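Local coordinates for 5-formaminoimidazole-4-carboxamide-1-(beta)-D-ribofuranosyl 5'-monophosphate synthetase (Methanocaldococcus jannaschii, PDB 2R7L), which catalyses the ATP- and formate-dependent formylation of AICAR to FAICAR, a folate-independent step of purine biosynthesis, as a homohexameric ATP-grasp ligase, at residues E122-E128 / E310-R314; L131-L137 / K277-A282. All coordinates share one frame; numbering follows the deposited sequence.

Overall arrangement
From the N terminus the chain first builds the parallel sheet of strands 20-24, 43-47, 63-66 and 87-89, then passes through helices 93-99 and 101-106 before the loop that leads into helix 125-135. Residues 122-128 open interaction 1, which closes 182 residues later on the end of strand 306-312. Interaction 2 is nested inside that loop: residues 131-137, at the other end of the same helix, meet helix 268-285, 140 residues on. The centres lie 12 Å apart, and the contacts touch where Met-311 SD comes within 4.0 Å of Leu-132 CD2. Helix 125-135 is thus joined at its start to the end of strand 306-312, beside the ATP site, and at its end to helix 268-285.

Interaction 1. Residues E122-E128 / E310-R314; sequences ESERSLE and EMSAR. With ATP (adenosine-5'-triphosphate), chain E.
A salt bridge and a backbone hydrogen bond hold the Glu-122 carboxylate. Arg-314 NE donates to the syn lone pair of Glu-122 OE1 at 2.9 Å, nearly straight (168°) and close to the guanidinium plane, although the carboxylate plane stands 86° from it. Glu-122 OE2 accepts Ala-313 N at 2.8 Å on its anti side, tilted out of the carboxylate plane, so both oxygens are gripped. A leucine in place of Arg-314 would probably leave Glu-122 OE1 without its charged mate and the carboxylate freer to turn about the remaining Ala-313 bond.

The apolar part is small: Glu-128 CG lies 3.3 Å from Met-311 CG, the two chains running past one another in opposite senses.

Acidic groups and water make up the third set. Glu-310 OE2 accepts the N of Met-311, while Glu-310 OE1 takes a bond of 2.7 Å from a water that also donates to ATP O1A. Glu-128 OE1 sits 2.8 Å from Glu-310 OE2, two acceptors not hydrogen-bonded to each other, their planes almost perpendicular. Glu-310 and nearby Gln-297 are predicted magnesium ligands, and the closeness of these carboxylates beside the triphosphate could suit a bound cation.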
ATOM      1  N   GLU A 122      35.030   7.626 -16.692  1.00 53.16           N
ATOM      2  CA  GLU A 122      34.976   6.800 -15.485  1.00 55.86           C
ATOM      3  C   GLU A 122      35.963   5.651 -15.599  1.00 50.07           C
ATOM      4  O   GLU A 122      36.284   4.992 -14.616  1.00 53.28           O
ATOM      5  CB  GLU A 122      33.561   6.250 -15.244  1.00 52.30           C
ATOM      6  CG  GLU A 122      33.165   5.113 -16.188  1.00 53.53           C
ATOM      7  CD  GLU A 122      31.921   4.352 -15.744  1.00 54.16           C
ATOM      8  OE1 GLU A 122      31.547   3.382 -16.441  1.00 54.19           O
ATOM      9  OE2 GLU A 122      31.321   4.716 -14.707  1.00 43.80           O
ATOM     10  N   SER A 123      36.443   5.414 -16.813  1.00 54.74           N
ATOM     11  CA  SER A 123      37.343   4.302 -17.073  1.00 59.24           C
ATOM     12  C   SER A 123      38.796   4.724 -16.917  1.00 59.05           C
ATOM     13  O   SER A 123      39.647   3.913 -16.568  1.00 57.09           O
ATOM     14  CB  SER A 123      37.123   3.766 -18.487  1.00 64.90           C
ATOM     15  OG  SER A 123      37.416   4.768 -19.449  1.00 66.13           O
ATOM     16  N   GLU A 124      39.070   5.998 -17.180  1.00 55.39           N
ATOM     17  CA  GLU A 124      40.433   6.505 -17.173  1.00 57.50           C
ATOM     18  C   GLU A 124      40.711   7.347 -15.940  1.00 55.34           C
ATOM     19  O   GLU A 124      40.054   8.361 -15.700  1.00 52.15           O
ATOM     20  CB  GLU A 124      40.713   7.301 -18.451  1.00 63.17           C
ATOM     21  CG  GLU A 124      40.640   6.454 -19.716  1.00 69.54           C
ATOM     22  CD  GLU A 124      40.576   7.285 -20.983  1.00 78.00           C
ATOM     23  OE1 GLU A 124      40.312   6.707 -22.062  1.00 80.61           O
ATOM     24  OE2 GLU A 124      40.785   8.515 -20.900  1.00 78.79           O
ATOM     25  N   ARG A 125      41.706   6.914 -15.173  1.00 58.17           N
ATOM     26  CA  ARG A 125      42.070   7.541 -13.906  1.00 59.32           C
ATOM     27  C   ARG A 125      42.386   9.034 -14.032  1.00 54.54           C
ATOM     28  O   ARG A 125      42.071   9.822 -13.137  1.00 55.02           O
ATOM     29  CB  ARG A 125      43.256   6.791 -13.292  1.00 65.80           C
ATOM     30  CG  ARG A 125      43.574   7.175 -11.857  1.00 71.28           C
ATOM     31  CD  ARG A 125      44.735   6.352 -11.302  1.00 69.01           C
ATOM     32  NE  ARG A 125      44.403   4.936 -11.125  1.00 73.80           N
ATOM     33  CZ  ARG A 125      43.716   4.441 -10.096  1.00 74.58           C
ATOM     34  NH1 ARG A 125      43.262   5.246  -9.140  1.00 69.17           N
ATOM     35  NH2 ARG A 125      43.476   3.136 -10.024  1.00 71.15           N
ATOM     36  N   SER A 126      43.001   9.418 -15.148  1.00 55.05           N
ATOM     37  CA  SER A 126      43.363  10.814 -15.405  1.00 50.55           C
ATOM     38  C   SER A 126      42.149  11.712 -15.645  1.00 48.36           C
ATOM     39  O   SER A 126      42.082  12.835 -15.130  1.00 51.06           O
ATOM     40  CB  SER A 126      44.322  10.899 -16.595  1.00 57.13           C
ATOM     41  OG  SER A 126      44.070   9.857 -17.525  1.00 59.19           O
ATOM     42  N   LEU A 127      41.193  11.219 -16.431  1.00 48.04           N
ATOM     43  CA  LEU A 127      39.943  11.948 -16.683  1.00 44.52           C
ATOM     44  C   LEU A 127      39.131  12.112 -15.401  1.00 43.87           C
ATOM     45  O   LEU A 127      38.645  13.204 -15.081  1.00 37.51           O
ATOM     46  CB  LEU A 127      39.114  11.221 -17.740  1.00 43.56           C
ATOM     47  CG  LEU A 127      39.739  11.148 -19.133  1.00 40.98           C
ATOM     48  CD1 LEU A 127      38.865  10.334 -20.061  1.00 41.72           C
ATOM     49  CD2 LEU A 127      39.958  12.555 -19.686  1.00 36.45           C
ATOM     50  N   GLU A 128      39.006  11.015 -14.662  1.00 47.20           N
ATOM     51  CA  GLU A 128      38.281  10.998 -13.398  1.00 46.00           C
ATOM     52  C   GLU A 128      38.863  12.016 -12.417  1.00 48.77           C
ATOM     53  O   GLU A 128      38.127  12.822 -11.827  1.00 46.34           O
ATOM     54  CB  GLU A 128      38.350   9.592 -12.802  1.00 50.28           C
ATOM     55  CG  GLU A 128      37.097   9.159 -12.089  1.00 57.05           C
ATOM     56  CD  GLU A 128      37.221   7.771 -11.498  1.00 61.21           C
ATOM     57  OE1 GLU A 128      37.889   7.628 -10.452  1.00 67.37           O
ATOM     58  OE2 GLU A 128      36.645   6.826 -12.073  1.00 65.27           O
ATOM     59  N   GLU A 310      37.040   7.213  -5.511  1.00 41.00           N
ATOM     60  CA  GLU A 310      36.518   6.667  -6.758  1.00 37.60           C
ATOM     61  C   GLU A 310      35.154   7.258  -7.103  1.00 35.32           C
ATOM     62  O   GLU A 310      34.529   7.932  -6.281  1.00 32.46           O
ATOM     63  CB  GLU A 310      36.439   5.141  -6.700  1.00 36.89           C
ATOM     64  CG  GLU A 310      37.635   4.431  -7.316  1.00 49.19           C
ATOM     65  CD  GLU A 310      37.790   4.705  -8.809  1.00 53.37           C
ATOM     66  OE1 GLU A 310      38.879   4.430  -9.354  1.00 59.95           O
ATOM     67  OE2 GLU A 310      36.827   5.187  -9.441  1.00 58.38           O
ATOM     68  N   MET A 311      34.709   7.004  -8.330  1.00 34.88           N
ATOM     69  CA  MET A 311      33.400   7.442  -8.785  1.00 36.26           C
ATOM     70  C   MET A 311      32.942   6.622  -9.981  1.00 38.50           C
ATOM     71  O   MET A 311      33.751   5.968 -10.646  1.00 35.92           O
ATOM     72  CB  MET A 311      33.428   8.916  -9.167  1.00 39.79           C
ATOM     73  CG  MET A 311      34.203   9.190 -10.438  1.00 42.39           C
ATOM     74  SD  MET A 311      33.672  10.709 -11.251  1.00 53.25           S
ATOM     75  CE  MET A 311      32.282  10.103 -12.207  1.00 42.62           C
ATOM     76  N   SER A 312      31.636   6.655 -10.243  1.00 35.15           N
ATOM     77  CA  SER A 312      31.062   6.028 -11.429  1.00 36.97           C
ATOM     78  C   SER A 312      30.173   7.044 -12.136  1.00 41.03           C
ATOM     79  O   SER A 312      29.655   7.971 -11.507  1.00 37.65           O
ATOM     80  CB  SER A 312      30.248   4.800 -11.050  1.00 40.04           C
ATOM     81  OG  SER A 312      31.016   3.919 -10.250  1.00 53.41           O
ATOM     82  N   ALA A 313      30.010   6.878 -13.444  1.00 43.24           N
ATOM     83  CA  ALA A 313      29.227   7.821 -14.236  1.00 47.70           C
ATOM     84  C   ALA A 313      27.915   7.171 -14.651  1.00 51.69           C
ATOM     85  O   ALA A 313      27.083   7.779 -15.324  1.00 53.71           O
ATOM     86  CB  ALA A 313      30.016   8.277 -15.451  1.00 49.56           C
ATOM     87  N   ARG A 314      27.753   5.915 -14.252  1.00 48.97           N
ATOM     88  CA  ARG A 314      26.488   5.217 -14.390  1.00 46.42           C
ATOM     89  C   ARG A 314      26.153   4.537 -13.060  1.00 41.83           C
ATOM     90  O   ARG A 314      26.695   4.907 -12.023  1.00 42.64           O
ATOM     91  CB  ARG A 314      26.534   4.227 -15.552  1.00 45.32           C
ATOM     92  CG  ARG A 314      27.878   3.572 -15.749  1.00 46.29           C
ATOM     93  CD  ARG A 314      28.175   2.618 -14.629  1.00 44.39           C
ATOM     94  NE  ARG A 314      29.543   2.131 -14.701  1.00 51.24           N
ATOM     95  CZ  ARG A 314      30.043   1.205 -13.895  1.00 52.58           C
ATOM     96  NH1 ARG A 314      31.307   0.820 -14.032  1.00 49.12           N
ATOM     97  NH2 ARG A 314      29.276   0.662 -12.958  1.00 49.58           N
TER
HETATM   98  PG  ATP E 400      35.085  -1.586  -6.803  1.00 56.33           P
HETATM   99  O1G ATP E 400      34.348  -1.474  -8.118  1.00 53.25           O
HETATM  100  O2G ATP E 400      34.579  -0.651  -5.722  1.00 46.99           O
HETATM  101  O3G ATP E 400      35.283  -3.011  -6.342  1.00 56.65           O
HETATM  102  PB  ATP E 400      36.952   0.480  -7.415  1.00 47.22           P
HETATM  103  O1B ATP E 400      35.679   1.281  -7.540  1.00 49.54           O
HETATM  104  O2B ATP E 400      37.954   0.541  -8.546  1.00 50.83           O
HETATM  105  O3B ATP E 400      36.587  -1.075  -7.151  1.00 49.13           O
HETATM  106  PA  ATP E 400      39.230   0.832  -5.693  1.00 40.04           P
HETATM  107  O1A ATP E 400      39.883   2.173  -5.910  1.00 36.87           O
HETATM  108  O2A ATP E 400      39.773  -0.428  -6.311  1.00 40.82           O
HETATM  109  O3A ATP E 400      37.654   0.976  -6.046  1.00 46.35           O
HETATM  110  O5' ATP E 400      39.167   0.603  -4.109  1.00 38.31           O
HETATM  111  C5' ATP E 400      38.958  -0.704  -3.600  1.00 38.81           C
HETATM  112  C4' ATP E 400      38.929  -0.610  -2.084  1.00 39.60           C
HETATM  113  O4' ATP E 400      40.215  -0.232  -1.582  1.00 36.02           O
HETATM  114  C3' ATP E 400      37.971   0.454  -1.579  1.00 39.04           C
HETATM  115  O3' ATP E 400      36.636  -0.044  -1.444  1.00 46.13           O
HETATM  116  C2' ATP E 400      38.579   0.845  -0.247  1.00 39.09           C
HETATM  117  O2' ATP E 400      38.139  -0.043   0.780  1.00 36.32           O
HETATM  118  C1' ATP E 400      40.074   0.643  -0.458  1.00 31.08           C
HETATM  119  N9  ATP E 400      40.658   1.949  -0.817  1.00 32.87           N
HETATM  120  C8  ATP E 400      40.722   2.446  -2.068  1.00 29.06           C
HETATM  121  N7  ATP E 400      41.300   3.672  -2.072  1.00 31.25           N
HETATM  122  C5  ATP E 400      41.632   3.968  -0.801  1.00 31.49           C
HETATM  123  C6  ATP E 400      42.286   5.101  -0.111  1.00 30.22           C
HETATM  124  N6  ATP E 400      42.708   6.193  -0.795  1.00 30.68           N
HETATM  125  N1  ATP E 400      42.428   5.013   1.226  1.00 33.53           N
HETATM  126  C2  ATP E 400      42.006   3.933   1.920  1.00 30.45           C
HETATM  127  N3  ATP E 400      41.415   2.867   1.356  1.00 28.55           N
HETATM  128  C4  ATP E 400      41.193   2.833   0.025  1.00 29.35           C
HETATM  129  O   HOH W   1      40.747   2.933  -8.132  1.00 35.58           O

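Interaction 2. Residues L131-L137 / K277-A282; sequences LLREAGL and KLVAKA
Leu-131 and Leu-278 meet because each sends CG anti to its own backbone N (chi1 close to 180° in both), which brings the ends of both side chains in between the helices. The two side chains cross at about a right angle, and Leu-278 CD1 presses on the branch point of Leu-131, 3.5 Å from its CG, with both Leu-131 methyls also near. The same CD1 reaches CD2 of Leu-132, and Leu-131 CD1 extends on to Ala-282 CB at 4.1 Å.

Lys-281 folds back at its second and third torsions (chi2 63°), which lays its aliphatic chain against the last turn of helix 125-135. Lys-281 CB rests 3.9 Å from Ala-135 CA, CG and CD lie across Glu-134 CB, and Lys-281 CE comes within 3.2 Å of the Glu-134 carbonyl O. Their charged groups are near each other without a salt bridge; the salt-bridge partners are Glu-284 for Lys-281 NZ and Lys-130 for Glu-134 OE2. On the other flank Lys-277 runs its CB and CD alongside the carbonyl O of Ala-135, with CB at 3.4 Å.

The close approach, 5.2 Å between the CA atoms of Ala-135 and Leu-278, is consistent with the small side chain of Ala-135. Just beyond it, Gly-136 takes positive phi in a Schellman motif, with Leu-137 N bonded to Leu-132 O at 2.8 Å, and the chain turns so that Leu-137 CD1 meets Leu-278 CB.

No hydrogen bond joins the segments. The axes of helix 131-135 and helix 277-282 cross at 105°, 8.8 Å apart at closest, and the leucines face the five-stranded antiparallel sheet that holds strands 292-300 and 306-312: Leu-278 packs on Phe-294 and Leu-296 of the first, while Leu-131 reaches Met-311 and Leu-132 reaches Val-308 of the second.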
ATOM      1  N   LEU A 131      38.227  15.536 -13.584  1.00 48.63           N
ATOM      2  CA  LEU A 131      36.847  15.890 -13.257  1.00 43.94           C
ATOM      3  C   LEU A 131      36.673  16.261 -11.781  1.00 39.64           C
ATOM      4  O   LEU A 131      36.154  17.334 -11.454  1.00 45.74           O
ATOM      5  CB  LEU A 131      35.913  14.737 -13.640  1.00 44.34           C
ATOM      6  CG  LEU A 131      34.409  14.863 -13.372  1.00 44.81           C
ATOM      7  CD1 LEU A 131      33.849  16.218 -13.811  1.00 43.88           C
ATOM      8  CD2 LEU A 131      33.690  13.728 -14.073  1.00 43.92           C
ATOM      9  N   LEU A 132      37.118  15.374 -10.895  1.00 38.09           N
ATOM     10  CA  LEU A 132      36.941  15.564  -9.454  1.00 36.91           C
ATOM     11  C   LEU A 132      37.735  16.738  -8.928  1.00 35.69           C
ATOM     12  O   LEU A 132      37.267  17.484  -8.063  1.00 47.77           O
ATOM     13  CB  LEU A 132      37.350  14.297  -8.702  1.00 37.79           C
ATOM     14  CG  LEU A 132      36.524  13.046  -9.010  1.00 38.37           C
ATOM     15  CD1 LEU A 132      37.253  11.795  -8.540  1.00 35.54           C
ATOM     16  CD2 LEU A 132      35.126  13.138  -8.384  1.00 39.64           C
ATOM     17  N   ARG A 133      38.951  16.891  -9.446  1.00 49.22           N
ATOM     18  CA  ARG A 133      39.813  18.008  -9.083  1.00 53.12           C
ATOM     19  C   ARG A 133      39.189  19.314  -9.542  1.00 45.38           C
ATOM     20  O   ARG A 133      39.078  20.265  -8.769  1.00 48.80           O
ATOM     21  CB  ARG A 133      41.210  17.826  -9.696  1.00 58.24           C
ATOM     22  CG  ARG A 133      42.050  19.103  -9.767  1.00 63.64           C
ATOM     23  CD  ARG A 133      43.505  18.817 -10.147  1.00 63.98           C
ATOM     24  NE  ARG A 133      43.636  17.967 -11.332  1.00 61.65           N
ATOM     25  CZ  ARG A 133      43.631  18.419 -12.583  1.00 63.83           C
ATOM     26  NH1 ARG A 133      43.489  19.721 -12.822  1.00 62.57           N
ATOM     27  NH2 ARG A 133      43.760  17.568 -13.597  1.00 55.47           N
ATOM     28  N   GLU A 134      38.765  19.352 -10.802  1.00 47.06           N
ATOM     29  CA  GLU A 134      38.153  20.558 -11.361  1.00 53.99           C
ATOM     30  C   GLU A 134      36.790  20.880 -10.751  1.00 51.26           C
ATOM     31  O   GLU A 134      36.433  22.049 -10.597  1.00 52.40           O
ATOM     32  CB  GLU A 134      38.046  20.452 -12.878  1.00 61.12           C
ATOM     33  CG  GLU A 134      39.386  20.466 -13.581  1.00 64.62           C
ATOM     34  CD  GLU A 134      39.266  20.885 -15.025  1.00 70.77           C
ATOM     35  OE1 GLU A 134      38.635  21.936 -15.287  1.00 68.91           O
ATOM     36  OE2 GLU A 134      39.803  20.166 -15.895  1.00 72.79           O
ATOM     37  N   ALA A 135      36.038  19.843 -10.392  1.00 45.75           N
ATOM     38  CA  ALA A 135      34.766  20.036  -9.695  1.00 39.94           C
ATOM     39  C   ALA A 135      35.001  20.620  -8.311  1.00 42.19           C
ATOM     40  O   ALA A 135      34.103  21.213  -7.713  1.00 49.89           O
ATOM     41  CB  ALA A 135      34.010  18.722  -9.596  1.00 40.47           C
ATOM     42  N   GLY A 136      36.215  20.441  -7.796  1.00 47.86           N
ATOM     43  CA  GLY A 136      36.561  20.966  -6.479  1.00 40.25           C
ATOM     44  C   GLY A 136      36.279  19.975  -5.367  1.00 35.57           C
ATOM     45  O   GLY A 136      35.912  20.360  -4.257  1.00 41.58           O
ATOM     46  N   LEU A 137      36.451  18.691  -5.660  1.00 39.31           N
ATOM     47  CA  LEU A 137      36.203  17.655  -4.654  1.00 47.38           C
ATOM     48  C   LEU A 137      37.492  17.137  -4.009  1.00 44.44           C
ATOM     49  O   LEU A 137      38.484  16.893  -4.694  1.00 42.35           O
ATOM     50  CB  LEU A 137      35.413  16.493  -5.262  1.00 46.92           C
ATOM     51  CG  LEU A 137      34.006  16.827  -5.771  1.00 45.27           C
ATOM     52  CD1 LEU A 137      33.316  15.584  -6.288  1.00 43.34           C
ATOM     53  CD2 LEU A 137      33.188  17.465  -4.675  1.00 43.80           C
ATOM     54  N   LYS A 277      28.450  19.997  -7.428  1.00 42.17           N
ATOM     55  CA  LYS A 277      29.704  20.406  -8.068  1.00 39.78           C
ATOM     56  C   LYS A 277      30.137  19.456  -9.169  1.00 34.19           C
ATOM     57  O   LYS A 277      30.515  19.891 -10.255  1.00 48.24           O
ATOM     58  CB  LYS A 277      30.827  20.532  -7.036  1.00 45.18           C
ATOM     59  CG  LYS A 277      30.689  21.706  -6.096  1.00 44.19           C
ATOM     60  CD  LYS A 277      31.838  21.701  -5.102  1.00 54.37           C
ATOM     61  CE  LYS A 277      31.817  22.921  -4.209  1.00 55.01           C
ATOM     62  NZ  LYS A 277      32.946  22.872  -3.245  1.00 59.05           N
ATOM     63  N   LEU A 278      30.092  18.159  -8.894  1.00 32.44           N
ATOM     64  CA  LEU A 278      30.450  17.169  -9.907  1.00 33.24           C
ATOM     65  C   LEU A 278      29.608  17.349 -11.162  1.00 39.76           C
ATOM     66  O   LEU A 278      30.109  17.241 -12.284  1.00 48.88           O
ATOM     67  CB  LEU A 278      30.286  15.743  -9.368  1.00 30.59           C
ATOM     68  CG  LEU A 278      30.643  14.641 -10.369  1.00 35.34           C
ATOM     69  CD1 LEU A 278      32.129  14.693 -10.717  1.00 37.89           C
ATOM     70  CD2 LEU A 278      30.284  13.271  -9.842  1.00 39.70           C
ATOM     71  N   VAL A 279      28.325  17.625 -10.959  1.00 44.29           N
ATOM     72  CA  VAL A 279      27.373  17.780 -12.055  1.00 40.56           C
ATOM     73  C   VAL A 279      27.625  19.058 -12.861  1.00 34.64           C
ATOM     74  O   VAL A 279      27.643  19.026 -14.090  1.00 38.43           O
ATOM     75  CB  VAL A 279      25.912  17.714 -11.526  1.00 39.08           C
ATOM     76  CG1 VAL A 279      24.964  18.561 -12.371  1.00 39.29           C
ATOM     77  CG2 VAL A 279      25.454  16.259 -11.456  1.00 38.28           C
ATOM     78  N   ALA A 280      27.835  20.168 -12.162  1.00 34.11           N
ATOM     79  CA  ALA A 280      28.093  21.451 -12.804  1.00 42.44           C
ATOM     80  C   ALA A 280      29.358  21.428 -13.661  1.00 48.40           C
ATOM     81  O   ALA A 280      29.386  22.013 -14.741  1.00 51.74           O
ATOM     82  CB  ALA A 280      28.162  22.567 -11.762  1.00 41.72           C
ATOM     83  N   LYS A 281      30.400  20.739 -13.196  1.00 50.07           N
ATOM     84  CA  LYS A 281      31.640  20.667 -13.964  1.00 45.72           C
ATOM     85  C   LYS A 281      31.539  19.697 -15.132  1.00 42.96           C
ATOM     86  O   LYS A 281      32.073  19.963 -16.206  1.00 53.51           O
ATOM     87  CB  LYS A 281      32.840  20.308 -13.076  1.00 50.94           C
ATOM     88  CG  LYS A 281      34.199  20.347 -13.811  1.00 53.00           C
ATOM     89  CD  LYS A 281      34.555  21.753 -14.332  1.00 41.05           C
ATOM     90  CE  LYS A 281      34.640  22.767 -13.191  1.00 50.96           C
ATOM     91  NZ  LYS A 281      34.789  24.183 -13.656  1.00 50.76           N
ATOM     92  N   ALA A 282      30.862  18.572 -14.928  1.00 44.02           N
ATOM     93  CA  ALA A 282      30.728  17.563 -15.983  1.00 41.17           C
ATOM     94  C   ALA A 282      29.901  18.094 -17.157  1.00 43.50           C
ATOM     95  O   ALA A 282      30.036  17.626 -18.288  1.00 42.37           O
ATOM     96  CB  ALA A 282      30.116  16.290 -15.433  1.00 45.38           C
TER